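PDB 2QEE: BH0493 protein from Bacillus halodurans C-125, which binds zinc and, as a putative member of the amidohydrolase superfamily, probably catalyses a metal-dependent hydrolytic or related reaction on a substrate not yet established. Local coordinates for residues C[255-260]-C[296-301]; C[168-173]-C[219-224]. All blocks are in the same frame, centred on the assembly; numbering follows the deposited sequence.

Overall arrangement
Contact 1 (255-260 with 296-301) and contact 2 (168-173 with 219-224) follow one another along the chain and belong to one sheet, their centres 10 Å apart. Strands 222-226 and 257-264 are neighbours in it, which sets the four segments in the order 168-173, 219-224, 255-260, 296-301. The join is made by backbone atoms: A258 N lies 2.7 Å from M222 O and M260 N 2.9 Å from V224 O, both probable hydrogen bonds. The two contacts also approach the zinc site of H28, H30 and D357. The M260 side chain comes within about 4 Å of the zinc ion at its nearest, and that of Y221 within about 3 Å of the H28 side chain.

Contact 1: residues C[255-260]-C[296-301]; sequences IPFAMM and NKFLVT
The rings of F257 and F298 meet on the same side of the sheet, where CE1 of F298 arrives at the edge of the F257 ring, near its plane, with F298 CE1 4.1 Å from F257 CD2. One face of the F257 ring carries CG of M259, offset toward the rim. The F298 ring is approached obliquely, by F257 CD2 and by the methyl CE of M259. That methyl touches two residues of the adjacent strand, since M259 CE lies 3.9 Å from F298 CD1 and 3.8 Å from V300 CG2; the bend at its chi3 (-75°) turns the methyl toward them. Helices 237-253 and 284-292 pack against this aromatic face, through L246 and L247 from the first and L289 and L290 from the second.

A258, L299, M260 and T301 occupy the other face. CB of A258 rests 4.0 Å from CB of L299, and CG2 of T301 sits 3.8 Å from CG of M260. The T301 torsion (chi1 -161°) puts CG2 in the gap flanked by its own backbone N and C, where it meets M260, while OG1 is hydrogen-bonded to F324 O.

Four backbone bonds hold the pairing: F257 N to K297 O, L299 N to F257 O, M259 N to L299 O, and the longer T301 N to M259 O at 3.2 Å. Before the strands begin, a water bridges I255 O and K297 N, with 2.8 Å from the water to I255 O.

The 14° angle between the strand directions and the unbroken register from F257-F298 to M260-T301 define a parallel pair. With helix 284-292 in the connection, this is consistent with the (beta/alpha)8 barrel of amidohydrolases, M260 lying at the metal-binding end.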
loop_
_atom_site.group_PDB
_atom_site.type_symbol
_atom_site.label_atom_id
_atom_site.label_comp_id
_atom_site.label_asym_id
_atom_site.label_seq_id
_atom_site.Cartn_x
_atom_site.Cartn_y
_atom_site.Cartn_z
ATOM N N ILE C 255 22.920 -14.715 -20.551
ATOM C CA ILE C 255 23.124 -14.299 -19.165
ATOM C C ILE C 255 22.013 -13.249 -18.856
ATOM O O ILE C 255 21.876 -12.285 -19.616
ATOM C CB ILE C 255 24.530 -13.631 -19.017
ATOM C CG1 ILE C 255 25.654 -14.651 -19.277
ATOM C CG2 ILE C 255 24.758 -13.059 -17.617
ATOM C CD1 ILE C 255 25.446 -15.975 -18.509
ATOM N N PRO C 256 21.207 -13.459 -17.792
ATOM C CA PRO C 256 20.198 -12.414 -17.446
ATOM C C PRO C 256 20.858 -11.114 -16.984
ATOM O O PRO C 256 22.035 -11.122 -16.486
ATOM C CB PRO C 256 19.415 -13.021 -16.260
ATOM C CG PRO C 256 19.667 -14.530 -16.310
ATOM C CD PRO C 256 21.087 -14.664 -16.924
ATOM N N PHE C 257 20.087 -10.022 -17.103
ATOM C CA PHE C 257 20.458 -8.712 -16.573
ATOM C C PHE C 257 19.595 -8.433 -15.326
ATOM O O PHE C 257 18.356 -8.403 -15.443
ATOM C CB PHE C 257 20.128 -7.715 -17.639
ATOM C CG PHE C 257 20.529 -6.295 -17.310
ATOM C CD1 PHE C 257 21.551 -6.020 -16.419
ATOM C CD2 PHE C 257 19.861 -5.247 -17.930
ATOM C CE1 PHE C 257 21.894 -4.671 -16.161
ATOM C CE2 PHE C 257 20.215 -3.908 -17.670
ATOM C CZ PHE C 257 21.217 -3.654 -16.763
ATOM N N ALA C 258 20.237 -8.249 -14.191
ATOM C CA ALA C 258 19.506 -8.004 -12.953
ATOM C C ALA C 258 19.472 -6.508 -12.729
ATOM O O ALA C 258 20.538 -5.859 -12.631
ATOM C CB ALA C 258 20.165 -8.685 -11.778
ATOM N N MET C 259 18.280 -5.975 -12.513
ATOM C CA MET C 259 18.130 -4.552 -12.268
ATOM C C MET C 259 17.478 -4.372 -10.900
ATOM O O MET C 259 16.410 -4.908 -10.673
ATOM C CB MET C 259 17.246 -3.918 -13.320
ATOM C CG MET C 259 17.752 -4.100 -14.759
ATOM S SD MET C 259 16.794 -3.225 -15.997
ATOM C CE MET C 259 15.367 -4.237 -16.100
ATOM N N MET C 260 18.152 -3.654 -10.021
ATOM C CA MET C 260 17.642 -3.370 -8.684
ATOM C C MET C 260 17.306 -1.881 -8.667
ATOM O O MET C 260 18.217 -1.064 -8.626
ATOM C CB MET C 260 18.715 -3.756 -7.670
ATOM C CG MET C 260 19.100 -5.250 -7.890
ATOM S SD MET C 260 20.196 -5.903 -6.628
ATOM C CE MET C 260 21.063 -4.513 -5.963
ATOM N N ASN C 296 16.264 -11.505 -24.334
ATOM C CA ASN C 296 17.049 -11.261 -23.158
ATOM C C ASN C 296 16.187 -11.598 -21.961
ATOM O O ASN C 296 14.944 -11.458 -22.031
ATOM C CB ASN C 296 17.452 -9.771 -23.045
ATOM C CG ASN C 296 18.614 -9.419 -23.955
ATOM O OD1 ASN C 296 18.391 -9.022 -25.112
ATOM N ND2 ASN C 296 19.835 -9.505 -23.423
ATOM N N LYS C 297 16.859 -12.034 -20.902
ATOM C CA LYS C 297 16.186 -12.331 -19.584
ATOM C C LYS C 297 16.533 -11.258 -18.545
ATOM O O LYS C 297 17.685 -10.831 -18.457
ATOM C CB LYS C 297 16.652 -13.700 -19.085
ATOM C CG LYS C 297 16.035 -14.808 -19.993
ATOM C CD LYS C 297 16.255 -16.177 -19.465
ATOM C CE LYS C 297 17.666 -16.619 -19.697
ATOM N NZ LYS C 297 17.753 -18.124 -19.544
ATOM N N PHE C 298 15.536 -10.859 -17.718
ATOM C CA PHE C 298 15.747 -9.790 -16.786
ATOM C C PHE C 298 15.274 -10.234 -15.399
ATOM O O PHE C 298 14.145 -10.776 -15.264
ATOM C CB PHE C 298 14.905 -8.582 -17.206
ATOM C CG PHE C 298 15.253 -8.057 -18.573
ATOM C CD1 PHE C 298 16.197 -7.009 -18.678
ATOM C CD2 PHE C 298 14.699 -8.605 -19.734
ATOM C CE1 PHE C 298 16.544 -6.526 -19.934
ATOM C CE2 PHE C 298 15.068 -8.087 -21.017
ATOM C CZ PHE C 298 15.989 -7.051 -21.069
ATOM N N LEU C 299 16.137 -10.045 -14.414
ATOM C CA LEU C 299 15.761 -10.279 -13.011
ATOM C C LEU C 299 15.511 -8.900 -12.441
ATOM O O LEU C 299 16.358 -8.020 -12.610
ATOM C CB LEU C 299 16.919 -10.954 -12.281
ATOM C CG LEU C 299 17.093 -12.454 -12.565
ATOM C CD1 LEU C 299 18.604 -12.813 -12.265
ATOM C CD2 LEU C 299 16.174 -13.285 -11.643
ATOM N N VAL C 300 14.384 -8.672 -11.760
ATOM C CA VAL C 300 14.129 -7.310 -11.218
ATOM C C VAL C 300 13.641 -7.393 -9.801
ATOM O O VAL C 300 12.817 -8.269 -9.486
ATOM C CB VAL C 300 13.068 -6.593 -12.079
ATOM C CG1 VAL C 300 12.688 -5.140 -11.523
ATOM C CG2 VAL C 300 13.546 -6.434 -13.539
ATOM N N THR C 301 14.167 -6.515 -8.972
ATOM C CA THR C 301 13.617 -6.231 -7.645
ATOM C C THR C 301 13.523 -4.699 -7.530
ATOM O O THR C 301 14.359 -3.979 -8.124
ATOM C CB THR C 301 14.456 -6.879 -6.519
ATOM O OG1 THR C 301 13.684 -6.970 -5.309
ATOM C CG2 THR C 301 15.791 -6.141 -6.209
HETATM O O HOH W 1 19.638 -12.501 -21.286
HETATM O O HOH W 2 19.649 -9.991 -20.442
#

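Contact 2: residues C[168-173]-C[219-224]; sequences HAALRL and PVYMAV
A170 sets its CB over one face of the Y221 ring, 3.9 Å from CB to the ring centroid and 25° off the normal, a CH-pi contact. The methyl is offset toward the rim, with A170 CB 3.6 Å from Y221 CE1. A chi1 of 55° swings the Y221 ring back over A170 although CB points away from that segment. The tyrosine hydroxyl bonds to M27 O, just before the zinc ligand H28, whose side chain is about 3 Å from that of Y221.

L171 and M222 run alongside each other in the same direction on one face of the sheet, with L171 CD2 4.0 Å from M222 CG; R172 and A223 take the opposite face. L173 crosses the methionine obliquely, its CD1 4.0 Å from M222 CB, while CB of P219 packs against CB of L171.

Parallel pairing is regular from L171-M222 on, through A223 N to L171 O and L173 N to A223 O. Before it, 219-224 has two extra residues, and P219 lies nearest A170; V220 N bonds A169 O and L171 N bonds Y221 O.

Helix 200-217, connecting the strands as in a (beta/alpha)8 barrel, packs on L171 and L173 through W213, M217 and L210, while strand 257-264 flanks 222-226, with A258 touching Y221 and A223.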
loop_
_atom_site.group_PDB
_atom_site.type_symbol
_atom_site.label_atom_id
_atom_site.label_comp_id
_atom_site.label_asym_id
_atom_site.label_seq_id
_atom_site.Cartn_x
_atom_site.Cartn_y
_atom_site.Cartn_z
ATOM N N HIS C 168 28.771 -18.520 -5.996
ATOM C CA HIS C 168 28.629 -18.259 -7.392
ATOM C C HIS C 168 28.826 -16.778 -7.662
ATOM O O HIS C 168 28.471 -15.945 -6.853
ATOM C CB HIS C 168 27.270 -18.707 -7.939
ATOM C CG HIS C 168 26.931 -20.126 -7.570
ATOM N ND1 HIS C 168 27.167 -21.192 -8.418
ATOM C CD2 HIS C 168 26.437 -20.657 -6.427
ATOM C CE1 HIS C 168 26.787 -22.316 -7.823
ATOM N NE2 HIS C 168 26.354 -22.021 -6.607
ATOM N N ALA C 169 29.425 -16.468 -8.801
ATOM C CA ALA C 169 29.696 -15.054 -9.162
ATOM C C ALA C 169 28.508 -14.352 -9.781
ATOM O O ALA C 169 27.730 -14.939 -10.550
ATOM C CB ALA C 169 30.895 -14.970 -10.162
ATOM N N ALA C 170 28.435 -13.037 -9.546
ATOM C CA ALA C 170 27.549 -12.195 -10.326
ATOM C C ALA C 170 28.287 -10.883 -10.605
ATOM O O ALA C 170 28.881 -10.342 -9.687
ATOM C CB ALA C 170 26.220 -11.883 -9.558
ATOM N N LEU C 171 28.249 -10.442 -11.846
ATOM C CA LEU C 171 29.095 -9.327 -12.335
ATOM C C LEU C 171 28.346 -8.022 -12.039
ATOM O O LEU C 171 27.357 -7.755 -12.713
ATOM C CB LEU C 171 29.349 -9.487 -13.853
ATOM C CG LEU C 171 30.194 -8.429 -14.581
ATOM C CD1 LEU C 171 31.519 -8.181 -13.806
ATOM C CD2 LEU C 171 30.433 -8.877 -16.022
ATOM N N ARG C 172 28.838 -7.267 -11.054
ATOM C CA ARG C 172 28.237 -5.985 -10.638
ATOM C C ARG C 172 28.787 -4.884 -11.535
ATOM O O ARG C 172 30.012 -4.719 -11.635
ATOM C CB ARG C 172 28.538 -5.713 -9.156
ATOM C CG ARG C 172 28.002 -4.365 -8.649
ATOM C CD ARG C 172 28.613 -3.939 -7.338
ATOM N NE ARG C 172 27.881 -2.791 -6.796
ATOM C CZ ARG C 172 28.252 -1.534 -6.994
ATOM N NH1 ARG C 172 29.341 -1.300 -7.703
ATOM N NH2 ARG C 172 27.544 -0.521 -6.487
ATOM N N LEU C 173 27.893 -4.121 -12.159
ATOM C CA LEU C 173 28.326 -3.139 -13.178
ATOM C C LEU C 173 28.016 -1.660 -12.894
ATOM O O LEU C 173 28.189 -0.844 -13.805
ATOM C CB LEU C 173 27.793 -3.543 -14.541
ATOM C CG LEU C 173 28.332 -4.869 -15.140
ATOM C CD1 LEU C 173 27.595 -5.212 -16.398
ATOM C CD2 LEU C 173 29.863 -4.782 -15.319
ATOM N N PRO C 219 29.782 -15.509 -14.457
ATOM C CA PRO C 219 28.708 -14.998 -13.586
ATOM C C PRO C 219 27.376 -15.625 -13.982
ATOM O O PRO C 219 27.131 -15.908 -15.172
ATOM C CB PRO C 219 28.718 -13.481 -13.914
ATOM C CG PRO C 219 29.116 -13.429 -15.372
ATOM C CD PRO C 219 30.203 -14.508 -15.457
ATOM N N VAL C 220 26.484 -15.803 -12.998
ATOM C CA VAL C 220 25.120 -16.228 -13.259
ATOM C C VAL C 220 24.221 -15.126 -13.803
ATOM O O VAL C 220 23.209 -15.397 -14.436
ATOM C CB VAL C 220 24.518 -16.928 -11.976
ATOM C CG1 VAL C 220 25.331 -18.201 -11.686
ATOM C CG2 VAL C 220 24.553 -16.031 -10.824
ATOM N N TYR C 221 24.576 -13.872 -13.531
ATOM C CA TYR C 221 23.908 -12.723 -14.131
ATOM C C TYR C 221 24.842 -11.518 -14.001
ATOM O O TYR C 221 25.830 -11.573 -13.230
ATOM C CB TYR C 221 22.493 -12.446 -13.495
ATOM C CG TYR C 221 22.466 -12.265 -11.988
ATOM C CD1 TYR C 221 22.844 -11.034 -11.415
ATOM C CD2 TYR C 221 21.987 -13.296 -11.118
ATOM C CE1 TYR C 221 22.850 -10.816 -9.994
ATOM C CE2 TYR C 221 21.957 -13.099 -9.711
ATOM C CZ TYR C 221 22.397 -11.858 -9.155
ATOM O OH TYR C 221 22.337 -11.655 -7.790
ATOM N N MET C 222 24.545 -10.481 -14.762
ATOM C CA MET C 222 25.149 -9.145 -14.625
ATOM C C MET C 222 24.128 -8.237 -13.930
ATOM O O MET C 222 22.932 -8.318 -14.240
ATOM C CB MET C 222 25.419 -8.574 -16.020
ATOM C CG MET C 222 26.560 -9.373 -16.743
ATOM S SD MET C 222 26.940 -8.675 -18.392
ATOM C CE MET C 222 25.639 -9.385 -19.420
ATOM N N ALA C 223 24.581 -7.367 -13.039
ATOM C CA ALA C 223 23.612 -6.626 -12.212
ATOM C C ALA C 223 23.953 -5.148 -12.161
ATOM O O ALA C 223 25.148 -4.762 -12.237
ATOM C CB ALA C 223 23.640 -7.163 -10.826
ATOM N N VAL C 224 22.926 -4.346 -11.868
ATOM C CA VAL C 224 23.124 -2.902 -11.607
ATOM C C VAL C 224 22.011 -2.441 -10.677
ATOM O O VAL C 224 20.933 -3.063 -10.686
ATOM C CB VAL C 224 23.136 -2.115 -12.916
ATOM C CG1 VAL C 224 21.745 -2.154 -13.653
ATOM C CG2 VAL C 224 23.578 -0.651 -12.663
#